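Local coordinates for uncharacterized protein (Proteus penneri, PDB 3RD4) that is of unknown function, a member of the DUF2500 family that folds largely into one antiparallel beta-sheet and assembles with further copies of itself, at residues Y7-I12 against G70-Q75; A19-S24 against T35-V40. All coordinates share one frame; numbering follows the deposited sequence.

Contact 1. Residues Y7-I12 against G70-Q75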
ATOM      1  N   TYR B   7      10.764  22.169   2.928  1.00 50.13           N
ATOM      2  CA  TYR B   7       9.527  22.062   2.175  1.00 49.77           C
ATOM      3  C   TYR B   7       8.456  22.877   2.900  1.00 49.69           C
ATOM      4  O   TYR B   7       8.028  22.506   3.996  1.00 50.09           O
ATOM      5  CB  TYR B   7       9.047  20.608   2.071  1.00 50.97           C
ATOM      6  CG  TYR B   7      10.019  19.637   1.449  1.00 53.96           C
ATOM      7  CD1 TYR B   7      10.845  18.842   2.253  1.00 55.94           C
ATOM      8  CD2 TYR B   7      10.112  19.496   0.063  1.00 54.16           C
ATOM      9  CE1 TYR B   7      11.746  17.926   1.697  1.00 56.27           C
ATOM     10  CE2 TYR B   7      11.011  18.583  -0.510  1.00 55.85           C
ATOM     11  CZ  TYR B   7      11.826  17.801   0.318  1.00 57.03           C
ATOM     12  OH  TYR B   7      12.726  16.903  -0.219  1.00 58.11           O
ATOM     13  N   MET B   8       8.045  24.001   2.310  1.00 48.66           N
ATOM     14  CA  MET B   8       6.994  24.828   2.898  1.00 47.20           C
ATOM     15  C   MET B   8       5.755  23.966   2.757  1.00 46.94           C
ATOM     16  O   MET B   8       5.328  23.649   1.647  1.00 47.30           O
ATOM     17  CB  MET B   8       6.855  26.136   2.127  1.00 47.16           C
ATOM     18  CG  MET B   8       8.098  27.011   2.245  1.00 45.14           C
ATOM     19  SD  MET B   8       8.544  27.222   3.986  1.00 41.89           S
ATOM     20  CE  MET B   8       6.968  27.906   4.641  1.00 40.56           C
ATOM     21  N   VAL B   9       5.172  23.588   3.885  1.00 46.24           N
ATOM     22  CA  VAL B   9       4.057  22.674   3.839  1.00 44.17           C
ATOM     23  C   VAL B   9       2.863  23.029   4.703  1.00 43.37           C
ATOM     24  O   VAL B   9       2.848  24.049   5.377  1.00 42.87           O
ATOM     25  CB  VAL B   9       4.580  21.267   4.201  1.00 44.22           C
ATOM     26  CG1 VAL B   9       4.765  21.136   5.700  1.00 42.43           C
ATOM     27  CG2 VAL B   9       3.663  20.228   3.659  1.00 47.12           C
ATOM     28  N   GLU B  10       1.853  22.170   4.642  1.00 44.70           N
ATOM     29  CA  GLU B  10       0.605  22.316   5.395  1.00 45.73           C
ATOM     30  C   GLU B  10       0.194  20.919   5.851  1.00 43.32           C
ATOM     31  O   GLU B  10       0.213  19.970   5.065  1.00 41.39           O
ATOM     32  CB  GLU B  10      -0.485  22.928   4.503  1.00 49.36           C
ATOM     33  CG  GLU B  10      -1.915  22.851   5.047  1.00 54.49           C
ATOM     34  CD  GLU B  10      -2.941  23.575   4.148  1.00 58.92           C
ATOM     35  OE1 GLU B  10      -2.907  23.404   2.901  1.00 59.20           O
ATOM     36  OE2 GLU B  10      -3.797  24.311   4.700  1.00 61.95           O
ATOM     37  N   VAL B  11      -0.156  20.798   7.126  1.00 41.41           N
ATOM     38  CA  VAL B  11      -0.546  19.515   7.692  1.00 39.62           C
ATOM     39  C   VAL B  11      -1.976  19.176   7.307  1.00 39.58           C
ATOM     40  O   VAL B  11      -2.904  19.845   7.735  1.00 40.60           O
ATOM     41  CB  VAL B  11      -0.424  19.536   9.228  1.00 38.11           C
ATOM     42  CG1 VAL B  11      -0.759  18.179   9.780  1.00 37.69           C
ATOM     43  CG2 VAL B  11       0.991  19.950   9.641  1.00 34.95           C
ATOM     44  N   ILE B  12      -2.148  18.133   6.501  1.00 38.41           N
ATOM     45  CA  ILE B  12      -3.468  17.716   6.055  1.00 37.92           C
ATOM     46  C   ILE B  12      -4.058  16.567   6.852  1.00 38.49           C
ATOM     47  O   ILE B  12      -5.229  16.593   7.194  1.00 38.84           O
ATOM     48  CB  ILE B  12      -3.445  17.269   4.582  1.00 38.75           C
ATOM     49  CG1 ILE B  12      -3.448  18.479   3.666  1.00 40.26           C
ATOM     50  CG2 ILE B  12      -4.653  16.412   4.269  1.00 38.01           C
ATOM     51  CD1 ILE B  12      -2.228  19.350   3.811  1.00 44.59           C
ATOM     52  N   GLY B  70       3.867  25.280   8.065  1.00 36.16           N
ATOM     53  CA  GLY B  70       5.216  25.613   8.466  1.00 37.36           C
ATOM     54  C   GLY B  70       6.319  25.084   7.575  1.00 38.38           C
ATOM     55  O   GLY B  70       6.102  24.760   6.412  1.00 38.03           O
ATOM     56  N   ARG B  71       7.521  25.016   8.128  1.00 39.28           N
ATOM     57  CA  ARG B  71       8.653  24.519   7.387  1.00 40.80           C
ATOM     58  C   ARG B  71       8.811  23.063   7.746  1.00 40.36           C
ATOM     59  O   ARG B  71       8.696  22.690   8.913  1.00 40.96           O
ATOM     60  CB  ARG B  71       9.912  25.274   7.780  1.00 44.34           C
ATOM     61  CG  ARG B  71       9.892  26.720   7.382  1.00 50.03           C
ATOM     62  CD  ARG B  71      11.196  27.391   7.768  1.00 54.95           C
ATOM     63  NE  ARG B  71      11.410  27.335   9.210  1.00 57.15           N
ATOM     64  CZ  ARG B  71      10.583  27.873  10.100  1.00 58.25           C
ATOM     65  NH1 ARG B  71       9.483  28.507   9.702  1.00 58.64           N
ATOM     66  NH2 ARG B  71      10.860  27.779  11.389  1.00 58.30           N
ATOM     67  N   LEU B  72       9.056  22.235   6.743  1.00 39.07           N
ATOM     68  CA  LEU B  72       9.258  20.819   6.979  1.00 37.75           C
ATOM     69  C   LEU B  72      10.702  20.509   6.603  1.00 38.26           C
ATOM     70  O   LEU B  72      11.143  20.866   5.519  1.00 38.21           O
ATOM     71  CB  LEU B  72       8.292  20.007   6.112  1.00 35.64           C
ATOM     72  CG  LEU B  72       8.626  18.538   5.864  1.00 33.56           C
ATOM     73  CD1 LEU B  72       8.708  17.813   7.182  1.00 33.92           C
ATOM     74  CD2 LEU B  72       7.574  17.915   4.982  1.00 33.36           C
ATOM     75  N   PHE B  73      11.460  19.892   7.500  1.00 38.68           N
ATOM     76  CA  PHE B  73      12.841  19.542   7.169  1.00 38.33           C
ATOM     77  C   PHE B  73      12.911  18.037   6.949  1.00 38.25           C
ATOM     78  O   PHE B  73      12.393  17.250   7.746  1.00 37.74           O
ATOM     79  CB  PHE B  73      13.814  19.935   8.293  1.00 38.35           C
ATOM     80  CG  PHE B  73      13.870  21.409   8.569  1.00 38.26           C
ATOM     81  CD1 PHE B  73      12.977  21.995   9.460  1.00 38.86           C
ATOM     82  CD2 PHE B  73      14.793  22.216   7.918  1.00 37.25           C
ATOM     83  CE1 PHE B  73      13.002  23.370   9.699  1.00 39.42           C
ATOM     84  CE2 PHE B  73      14.828  23.589   8.149  1.00 38.27           C
ATOM     85  CZ  PHE B  73      13.928  24.169   9.042  1.00 39.06           C
ATOM     86  N   MET B  74      13.546  17.631   5.863  1.00 38.71           N
ATOM     87  CA  MET B  74      13.666  16.212   5.583  1.00 39.88           C
ATOM     88  C   MET B  74      15.063  15.884   5.123  1.00 41.37           C
ATOM     89  O   MET B  74      15.669  16.636   4.359  1.00 41.32           O
ATOM     90  CB  MET B  74      12.688  15.788   4.492  1.00 40.12           C
ATOM     91  CG  MET B  74      11.293  15.424   4.963  1.00 40.05           C
ATOM     92  SD  MET B  74      10.244  15.057   3.544  1.00 39.97           S
ATOM     93  CE  MET B  74      11.015  13.569   2.978  1.00 37.41           C
ATOM     94  N   GLN B  75      15.573  14.760   5.603  1.00 43.56           N
ATOM     95  CA  GLN B  75      16.891  14.296   5.210  1.00 45.62           C
ATOM     96  C   GLN B  75      16.538  13.204   4.219  1.00 46.44           C
ATOM     97  O   GLN B  75      16.140  12.095   4.606  1.00 45.78           O
ATOM     98  CB  GLN B  75      17.628  13.704   6.400  1.00 47.28           C
ATOM     99  CG  GLN B  75      19.124  13.803   6.312  1.00 51.19           C
ATOM    100  CD  GLN B  75      19.791  12.821   7.239  1.00 55.35           C
ATOM    101  OE1 GLN B  75      19.810  11.620   6.964  1.00 57.24           O
ATOM    102  NE2 GLN B  75      20.326  13.316   8.354  1.00 55.65           N
TER
HETATM  103  O   HOH W   1      15.618  15.741   1.168  1.00 46.21           O

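Contact 2. Residues A19-S24 against T35-V40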
ATOM      1  N   ALA B  19       0.265  -1.970  13.842  1.00 35.49           N
ATOM      2  CA  ALA B  19       0.206  -3.149  12.980  1.00 36.05           C
ATOM      3  C   ALA B  19       0.924  -4.412  13.463  1.00 36.83           C
ATOM      4  O   ALA B  19       2.096  -4.368  13.839  1.00 34.98           O
ATOM      5  CB  ALA B  19       0.714  -2.791  11.607  1.00 34.77           C
ATOM      6  N   ASN B  20       0.201  -5.536  13.438  1.00 39.00           N
ATOM      7  CA  ASN B  20       0.771  -6.833  13.814  1.00 39.90           C
ATOM      8  C   ASN B  20       1.815  -7.173  12.762  1.00 40.90           C
ATOM      9  O   ASN B  20       1.513  -7.176  11.575  1.00 39.25           O
ATOM     10  CB  ASN B  20      -0.283  -7.947  13.790  1.00 37.53           C
ATOM     11  CG  ASN B  20      -1.166  -7.950  15.008  1.00 37.34           C
ATOM     12  OD1 ASN B  20      -0.779  -7.459  16.080  1.00 37.71           O
ATOM     13  ND2 ASN B  20      -2.360  -8.530  14.869  1.00 35.43           N
ATOM     14  N   GLU B  21       3.034  -7.468  13.193  1.00 44.25           N
ATOM     15  CA  GLU B  21       4.088  -7.805  12.249  1.00 48.93           C
ATOM     16  C   GLU B  21       4.082  -9.311  11.959  1.00 50.60           C
ATOM     17  O   GLU B  21       3.711 -10.113  12.809  1.00 51.20           O
ATOM     18  CB  GLU B  21       5.451  -7.369  12.804  1.00 50.30           C
ATOM     19  CG  GLU B  21       6.330  -6.604  11.793  1.00 54.57           C
ATOM     20  CD  GLU B  21       5.902  -5.142  11.576  1.00 56.94           C
ATOM     21  OE1 GLU B  21       6.374  -4.522  10.592  1.00 58.98           O
ATOM     22  OE2 GLU B  21       5.111  -4.607  12.386  1.00 57.10           O
ATOM     23  N   ARG B  22       4.474  -9.691  10.751  1.00 52.40           N
ATOM     24  CA  ARG B  22       4.509 -11.098  10.386  1.00 54.63           C
ATOM     25  C   ARG B  22       5.814 -11.690  10.929  1.00 56.27           C
ATOM     26  O   ARG B  22       6.735 -10.938  11.250  1.00 55.01           O
ATOM     27  CB  ARG B  22       4.426 -11.232   8.856  1.00 55.09           C
ATOM     28  CG  ARG B  22       3.206 -10.522   8.240  1.00 54.86           C
ATOM     29  CD  ARG B  22       3.098 -10.655   6.702  1.00 55.08           C
ATOM     30  NE  ARG B  22       3.982  -9.764   5.936  1.00 54.59           N
ATOM     31  CZ  ARG B  22       5.124 -10.140   5.355  1.00 54.19           C
ATOM     32  NH1 ARG B  22       5.543 -11.396   5.444  1.00 53.77           N
ATOM     33  NH2 ARG B  22       5.849  -9.260   4.671  1.00 52.11           N
ATOM     34  N   ARG B  23       5.888 -13.017  11.051  1.00 59.81           N
ATOM     35  CA  ARG B  23       7.094 -13.680  11.561  1.00 64.37           C
ATOM     36  C   ARG B  23       8.336 -13.038  10.942  1.00 68.21           C
ATOM     37  O   ARG B  23       8.407 -12.836   9.720  1.00 68.35           O
ATOM     38  CB  ARG B  23       7.054 -15.181  11.257  1.00 62.75           C
ATOM     39  N   SER B  24       9.307 -12.719  11.801  1.00 72.11           N
ATOM     40  CA  SER B  24      10.557 -12.062  11.399  1.00 75.18           C
ATOM     41  C   SER B  24      11.627 -12.970  10.779  1.00 76.98           C
ATOM     42  O   SER B  24      11.370 -14.137  10.442  1.00 77.42           O
ATOM     43  CB  SER B  24      11.150 -11.304  12.605  1.00 75.13           C
ATOM     44  N   THR B  35       4.270  -3.332  15.573  1.00 49.72           N
ATOM     45  CA  THR B  35       4.857  -2.005  15.446  1.00 48.10           C
ATOM     46  C   THR B  35       3.868  -0.872  15.378  1.00 47.64           C
ATOM     47  O   THR B  35       2.838  -0.990  14.720  1.00 47.32           O
ATOM     48  CB  THR B  35       5.668  -1.896  14.169  1.00 47.90           C
ATOM     49  OG1 THR B  35       6.660  -2.919  14.142  1.00 47.78           O
ATOM     50  CG2 THR B  35       6.331  -0.548  14.091  1.00 48.07           C
ATOM     51  N   HIS B  36       4.205   0.233  16.038  1.00 47.99           N
ATOM     52  CA  HIS B  36       3.381   1.442  16.017  1.00 48.74           C
ATOM     53  C   HIS B  36       3.916   2.397  14.955  1.00 48.11           C
ATOM     54  O   HIS B  36       5.126   2.485  14.739  1.00 48.15           O
ATOM     55  CB  HIS B  36       3.420   2.155  17.355  1.00 50.97           C
ATOM     56  CG  HIS B  36       2.404   1.661  18.327  1.00 54.04           C
ATOM     57  ND1 HIS B  36       2.429   0.384  18.849  1.00 55.25           N
ATOM     58  CD2 HIS B  36       1.325   2.273  18.868  1.00 54.70           C
ATOM     59  CE1 HIS B  36       1.407   0.230  19.673  1.00 56.55           C
ATOM     60  NE2 HIS B  36       0.722   1.360  19.701  1.00 57.89           N
ATOM     61  N   TYR B  37       3.018   3.114  14.294  1.00 47.12           N
ATOM     62  CA  TYR B  37       3.421   4.053  13.261  1.00 46.48           C
ATOM     63  C   TYR B  37       2.654   5.354  13.400  1.00 45.88           C
ATOM     64  O   TYR B  37       1.423   5.374  13.391  1.00 47.10           O
ATOM     65  CB  TYR B  37       3.170   3.455  11.876  1.00 47.63           C
ATOM     66  CG  TYR B  37       4.024   2.245  11.552  1.00 48.86           C
ATOM     67  CD1 TYR B  37       5.397   2.374  11.334  1.00 48.53           C
ATOM     68  CD2 TYR B  37       3.457   0.968  11.469  1.00 48.66           C
ATOM     69  CE1 TYR B  37       6.183   1.262  11.040  1.00 49.02           C
ATOM     70  CE2 TYR B  37       4.236  -0.147  11.178  1.00 48.95           C
ATOM     71  CZ  TYR B  37       5.597   0.006  10.964  1.00 49.20           C
ATOM     72  OH  TYR B  37       6.375  -1.089  10.667  1.00 49.38           O
ATOM     73  N   TYR B  38       3.384   6.447  13.525  1.00 43.48           N
ATOM     74  CA  TYR B  38       2.759   7.743  13.664  1.00 41.45           C
ATOM     75  C   TYR B  38       2.949   8.484  12.358  1.00 40.90           C
ATOM     76  O   TYR B  38       3.966   9.144  12.150  1.00 41.64           O
ATOM     77  CB  TYR B  38       3.432   8.464  14.817  1.00 39.53           C
ATOM     78  CG  TYR B  38       3.359   7.654  16.074  1.00 38.48           C
ATOM     79  CD1 TYR B  38       2.186   7.610  16.822  1.00 38.86           C
ATOM     80  CD2 TYR B  38       4.451   6.925  16.520  1.00 37.10           C
ATOM     81  CE1 TYR B  38       2.106   6.864  17.993  1.00 37.37           C
ATOM     82  CE2 TYR B  38       4.380   6.172  17.695  1.00 36.67           C
ATOM     83  CZ  TYR B  38       3.205   6.153  18.425  1.00 36.26           C
ATOM     84  OH  TYR B  38       3.124   5.446  19.599  1.00 35.61           O
ATOM     85  N   GLN B  39       1.980   8.375  11.459  1.00 39.64           N
ATOM     86  CA  GLN B  39       2.136   9.047  10.178  1.00 38.64           C
ATOM     87  C   GLN B  39       1.311  10.300  10.023  1.00 37.79           C
ATOM     88  O   GLN B  39       0.160  10.360  10.442  1.00 38.57           O
ATOM     89  CB  GLN B  39       1.794   8.105   9.027  1.00 37.80           C
ATOM     90  CG  GLN B  39       0.341   8.139   8.659  1.00 35.69           C
ATOM     91  CD  GLN B  39       0.064   7.471   7.343  1.00 35.22           C
ATOM     92  OE1 GLN B  39      -0.919   7.784   6.691  1.00 35.71           O
ATOM     93  NE2 GLN B  39       0.919   6.540   6.951  1.00 33.17           N
ATOM     94  N   VAL B  40       1.915  11.311   9.423  1.00 37.66           N
ATOM     95  CA  VAL B  40       1.209  12.553   9.172  1.00 37.94           C
ATOM     96  C   VAL B  40       1.399  12.908   7.706  1.00 37.49           C
ATOM     97  O   VAL B  40       2.470  12.716   7.141  1.00 36.86           O
ATOM     98  CB  VAL B  40       1.682  13.725  10.118  1.00 37.13           C
ATOM     99  CG1 VAL B  40       3.111  13.562  10.521  1.00 37.97           C
ATOM    100  CG2 VAL B  40       1.513  15.050   9.417  1.00 37.72           C
TER

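Contact 1. Residues Y7-I12 against G70-Q75
Tyr7 and Leu72 form a hydrogen-bonded pair where strands 4-20 and 69-75 meet as antiparallel neighbours in the beta-sheet. Met8 and Arg71 follow as a non-hydrogen-bonded pair, and Val9 faces Gly70 in a second hydrogen-bonded one. Tyr7 and Leu72 exchange two N-H...O bonds and Val9 and Gly70 two more, with Val9 N 2.9 Å from Gly70 O. The segments then splay apart, their directions 118° from each other, so pairing covers residues 7-9 and 70-72.

One face carries Tyr7, Val9, Leu72 and Met74. Val9 CG1 rests 3.7 Å from Leu72 CB, and Phe42 of strand 34-44 touches both residues, so branched aliphatic side chains suit this buried layer. Gly70, Val9's partner, has no side chain to place beside it. On the other face Met8 and Arg71 run alongside each other in the same direction; Met8 bends at chi2 and chi3 (-52° and -56°), bringing SD to 3.7 Å from Arg71 CG. The guanidinium group of Arg71 goes on to a salt bridge with Glu83.

The Met74 chain passes roughly perpendicular to the Tyr7 side chain in a Met-aromatic contact. Its SD sits obliquely, 4.6 Å from the Tyr7 ring centroid, and Met74 CB meets the ring edge at Tyr7 CE1, 3.6 Å away.

Contact 2. Residues A19-S24 against T35-V40
Ala19 and Thr35 form a hydrogen-bonded antiparallel pair where strand 4-20 ends beside the beginning of strand 34-44, two neighbours in the antiparallel sheet. This pair is the firm part of the contact. Ala19 N donates to Thr35 O at 2.9 Å, and Thr35 N returns the bond to Ala19 O at 3.0 Å. The small methyl of Ala19 lets the edge of the Tyr37 ring come near, with Ala19 CB 4.4 Å from Tyr37 CE2. Thr35 CG2 lies over one face of the same ring, toward its rim, as neighbours two apart on one side of a strand can.

Beyond Ala19 the packing gives way to a looser, polar part of the contact at the chain's surface, because the chain leaves the strand after Asn20. Glu21 bridges back: its chain bends at chi2 (77°), carrying the carboxylate to Thr35, whose OG1 donates to Glu21 OE2 at 2.9 Å. The hydroxyl meets that oxygen from above the carboxylate plane. Threonine serves twice here, its hydroxyl holding the acid and its methyl lying against the ring. The Tyr37 side chain runs roughly perpendicular to that of Glu21, their flat groups turned 51° apart.

Other subunits of the assembly border this surface. Tyr37 of the second subunit bonds through its hydroxyl to Arg23 N, while Arg23 of the third subunit packs on Glu21 and Arg22 of that subunit on Tyr37. Ala19 also pairs in parallel with a strand of the second subunit, which continues the sheet across the interface, while within the chain strand 34-44 lies between strands 4-20 and 50-56.

Both contacts use the long strand 4-20, near its beginning in contact 1 and at its end in contact 2, and they pair it with different neighbours: 69-75 in the first, 34-44 in the second. Their centres lie about 24 Å apart, on opposite sides of the chain's centre. Even so, the segments meet between them, where Val11 CG1 packs 3.9 Å from Val40 CG2. In sequence, both segments of contact 2 fall between residues 7-12 and 70-75. Contact 1 is partly buried and touched by no other subunit, whereas contact 2 is a surface contact bordered by two other copies. The function of the protein is unknown, so neither contact can be assigned to a site.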